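Local coordinates for putative uncharacterized protein Ta0848 (Thermoplasma acidophilum, PDB 4MN7), which probably reduces free methionine-R-sulfoxide to methionine, as a type II enzyme built on a GAF domain, at residues 67-75 / 113-121. The protein carries 1 engineered substitution. Sequence-based numbering, arbitrary orientation.
Sequences NDIVNEYDV and KAAFSKEDE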
loop_
_atom_site.group_PDB
_atom_site.type_symbol
_atom_site.label_atom_id
_atom_site.label_comp_id
_atom_site.label_asym_id
_atom_site.label_seq_id
_atom_site.Cartn_x
_atom_site.Cartn_y
_atom_site.Cartn_z
ATOM N N ASN A 67 -8.394 16.399 12.925
ATOM C CA ASN A 67 -7.198 15.555 12.801
ATOM C C ASN A 67 -7.077 14.491 13.861
ATOM O O ASN A 67 -6.054 14.317 14.450
ATOM C CB ASN A 67 -5.902 16.351 12.744
ATOM C CG ASN A 67 -4.741 15.499 12.221
ATOM O OD1 ASN A 67 -4.930 14.356 11.753
ATOM N ND2 ASN A 67 -3.564 16.018 12.336
ATOM N N ASP A 68 -8.103 13.693 14.033
ATOM C CA ASP A 68 -8.075 12.661 15.062
ATOM C C ASP A 68 -9.136 11.640 14.704
ATOM O O ASP A 68 -10.029 11.929 13.894
ATOM C CB ASP A 68 -8.424 13.385 16.374
ATOM C CG ASP A 68 -7.872 12.737 17.585
ATOM O OD1 ASP A 68 -7.117 11.786 17.463
ATOM O OD2 ASP A 68 -8.259 13.171 18.701
ATOM N N ILE A 69 -9.102 10.492 15.350
ATOM C CA ILE A 69 -10.098 9.466 15.170
ATOM C C ILE A 69 -11.439 9.940 15.663
ATOM O O ILE A 69 -11.551 10.572 16.707
ATOM C CB ILE A 69 -9.732 8.204 15.944
ATOM C CG1 ILE A 69 -8.558 7.491 15.244
ATOM C CG2 ILE A 69 -10.898 7.236 16.017
ATOM C CD1 ILE A 69 -7.946 6.378 16.034
ATOM N N VAL A 70 -12.477 9.602 14.915
ATOM C CA VAL A 70 -13.845 9.860 15.391
ATOM C C VAL A 70 -14.471 8.492 15.424
ATOM O O VAL A 70 -14.523 7.781 14.392
ATOM C CB VAL A 70 -14.594 10.811 14.458
ATOM C CG1 VAL A 70 -16.078 10.882 14.822
ATOM C CG2 VAL A 70 -13.981 12.198 14.619
ATOM N N ASN A 71 -15.005 8.134 16.567
ATOM C CA ASN A 71 -15.549 6.776 16.735
ATOM C C ASN A 71 -16.908 6.924 17.333
ATOM O O ASN A 71 -16.974 7.211 18.507
ATOM C CB ASN A 71 -14.662 5.939 17.665
ATOM C CG ASN A 71 -15.163 4.485 17.846
ATOM O OD1 ASN A 71 -16.289 4.123 17.452
ATOM N ND2 ASN A 71 -14.337 3.656 18.526
ATOM N N GLU A 72 -17.970 6.731 16.525
ATOM C CA GLU A 72 -19.361 6.796 17.011
ATOM C C GLU A 72 -19.846 5.390 17.377
ATOM O O GLU A 72 -20.016 4.536 16.520
ATOM C CB GLU A 72 -20.257 7.419 15.963
ATOM C CG GLU A 72 -21.717 7.346 16.307
ATOM C CD GLU A 72 -21.987 8.023 17.653
ATOM O OE1 GLU A 72 -22.499 7.365 18.608
ATOM O OE2 GLU A 72 -21.628 9.212 17.768
ATOM N N TYR A 73 -20.027 5.157 18.669
ATOM C CA TYR A 73 -20.449 3.849 19.224
ATOM C C TYR A 73 -21.925 3.510 18.950
ATOM O O TYR A 73 -22.304 2.306 18.935
ATOM C CB TYR A 73 -20.281 3.875 20.753
ATOM C CG TYR A 73 -18.887 4.277 21.207
ATOM C CD1 TYR A 73 -17.782 3.356 21.137
ATOM C CD2 TYR A 73 -18.643 5.573 21.717
ATOM C CE1 TYR A 73 -16.492 3.724 21.567
ATOM C CE2 TYR A 73 -17.352 5.956 22.135
ATOM C CZ TYR A 73 -16.286 5.042 22.053
ATOM O OH TYR A 73 -15.041 5.454 22.474
ATOM N N ASP A 74 -22.737 4.570 18.780
ATOM C CA ASP A 74 -24.193 4.467 18.638
ATOM C C ASP A 74 -24.804 5.557 17.720
ATOM O O ASP A 74 -25.279 6.609 18.202
ATOM C CB ASP A 74 -24.836 4.560 20.003
ATOM C CG ASP A 74 -26.264 4.020 19.998
ATOM O OD1 ASP A 74 -26.846 3.821 18.889
ATOM O OD2 ASP A 74 -26.775 3.769 21.105
ATOM N N VAL A 75 -24.748 5.299 16.416
ATOM C CA VAL A 75 -25.119 6.239 15.353
ATOM C C VAL A 75 -26.599 6.644 15.423
ATOM O O VAL A 75 -26.924 7.823 15.321
ATOM C CB VAL A 75 -24.892 5.644 13.915
ATOM C CG1 VAL A 75 -25.305 6.646 12.810
ATOM C CG2 VAL A 75 -23.439 5.296 13.704
ATOM N N LYS A 113 -23.425 -2.550 17.184
ATOM C CA LYS A 113 -23.215 -1.394 18.002
ATOM C C LYS A 113 -21.832 -1.459 18.642
ATOM O O LYS A 113 -21.384 -2.545 18.960
ATOM C CB LYS A 113 -24.250 -1.426 19.089
ATOM C CG LYS A 113 -24.594 -0.087 19.736
ATOM C CD LYS A 113 -25.946 -0.191 20.456
ATOM C CE LYS A 113 -26.890 -1.153 19.713
ATOM N NZ LYS A 113 -28.300 -1.212 20.182
ATOM N N ALA A 114 -21.254 -0.317 18.973
ATOM C CA ALA A 114 -19.944 -0.270 19.665
ATOM C C ALA A 114 -18.941 -1.305 19.109
ATOM O O ALA A 114 -18.355 -2.069 19.828
ATOM C CB ALA A 114 -20.147 -0.495 21.149
ATOM N N ALA A 115 -18.846 -1.372 17.794
ATOM C CA ALA A 115 -18.020 -2.316 17.088
ATOM C C ALA A 115 -16.487 -2.037 17.264
ATOM O O ALA A 115 -15.688 -2.924 17.052
ATOM C CB ALA A 115 -18.352 -2.226 15.605
ATOM N N PHE A 116 -16.119 -0.800 17.542
ATOM C CA PHE A 116 -14.741 -0.338 17.409
ATOM C C PHE A 116 -14.156 -0.010 18.771
ATOM O O PHE A 116 -14.511 0.974 19.421
ATOM C CB PHE A 116 -14.699 0.861 16.494
ATOM C CG PHE A 116 -15.313 0.589 15.158
ATOM C CD1 PHE A 116 -14.722 -0.251 14.271
ATOM C CD2 PHE A 116 -16.524 1.157 14.811
ATOM C CE1 PHE A 116 -15.290 -0.517 13.027
ATOM C CE2 PHE A 116 -17.103 0.880 13.568
ATOM C CZ PHE A 116 -16.489 0.039 12.674
ATOM N N SER A 117 -13.296 -0.895 19.226
ATOM C CA SER A 117 -12.663 -0.749 20.539
ATOM C C SER A 117 -11.346 0.041 20.398
ATOM O O SER A 117 -10.937 0.419 19.280
ATOM C CB SER A 117 -12.369 -2.167 21.088
ATOM O OG SER A 117 -11.482 -2.877 20.207
ATOM N N LYS A 118 -10.675 0.268 21.506
ATOM C CA LYS A 118 -9.368 0.928 21.544
ATOM C C LYS A 118 -8.346 0.183 20.735
ATOM O O LYS A 118 -7.543 0.811 20.070
ATOM C CB LYS A 118 -8.808 1.046 22.961
ATOM C CG LYS A 118 -9.636 1.874 23.898
ATOM C CD LYS A 118 -9.450 3.355 23.636
ATOM C CE LYS A 118 -10.594 4.178 24.254
ATOM N NZ LYS A 118 -10.642 5.517 23.592
ATOM N N GLU A 119 -8.399 -1.142 20.781
ATOM C CA GLU A 119 -7.520 -2.019 19.964
ATOM C C GLU A 119 -7.689 -1.658 18.468
ATOM O O GLU A 119 -6.732 -1.465 17.754
ATOM C CB GLU A 119 -7.877 -3.502 20.224
ATOM C CG GLU A 119 -7.243 -4.535 19.289
ATOM C CD GLU A 119 -7.802 -5.979 19.406
ATOM O OE1 GLU A 119 -8.838 -6.225 20.101
ATOM O OE2 GLU A 119 -7.202 -6.898 18.776
ATOM N N ASP A 120 -8.926 -1.542 18.027
ATOM C CA ASP A 120 -9.255 -1.183 16.638
ATOM C C ASP A 120 -8.743 0.190 16.255
ATOM O O ASP A 120 -8.215 0.420 15.155
ATOM C CB ASP A 120 -10.800 -1.142 16.450
ATOM C CG ASP A 120 -11.456 -2.513 16.481
ATOM O OD1 ASP A 120 -11.159 -3.376 15.619
ATOM O OD2 ASP A 120 -12.292 -2.725 17.401
ATOM N N GLU A 121 -8.937 1.126 17.140
ATOM C CA GLU A 121 -8.436 2.418 16.944
ATOM C C GLU A 121 -6.960 2.436 16.687
ATOM O O GLU A 121 -6.507 3.093 15.747
ATOM C CB GLU A 121 -8.744 3.315 18.154
ATOM C CG GLU A 121 -10.203 3.621 18.274
ATOM C CD GLU A 121 -10.550 4.609 19.392
ATOM O OE1 GLU A 121 -9.642 5.191 20.031
ATOM O OE2 GLU A 121 -11.775 4.806 19.612
#
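N71 sets its amide obliquely across the CB of F116, which its ND2 approaches to 3.5 Å, where edge strand 70-72 of the antiparallel GAF-domain sheet meets the start of helix 118-136. With CG anti to the backbone N (chi1 -178°), the amide reaches across to the helix and the loop leading into it, and both N-H groups are used nearly in the amide plane. One runs almost straight (172°) to the anti lone pair of E121 OE2, 3.0 Å from N71 ND2; the other meets F116 O at 2.8 Å from above the carbonyl plane. Asparagine suits this place because a single nitrogen can bind two acceptors, although its OD1, buried beside the F116 ring edge, finds no partner. A leucine here would probably leave F116 O and the E121 carboxylate without this shared donor. F116 is buried against I92 and I108 of the sheet, apt for a large apolar ring. I69 touches the helix by its tip, CD1 lying 3.6 Å from E121 O and 3.8 Å from E121 CB, while the carboxylate of E121 takes the amide. Beyond the strand, the Y73 ring edge lies by A114 CA, and A114 N donates to Y73 O at 2.8 Å.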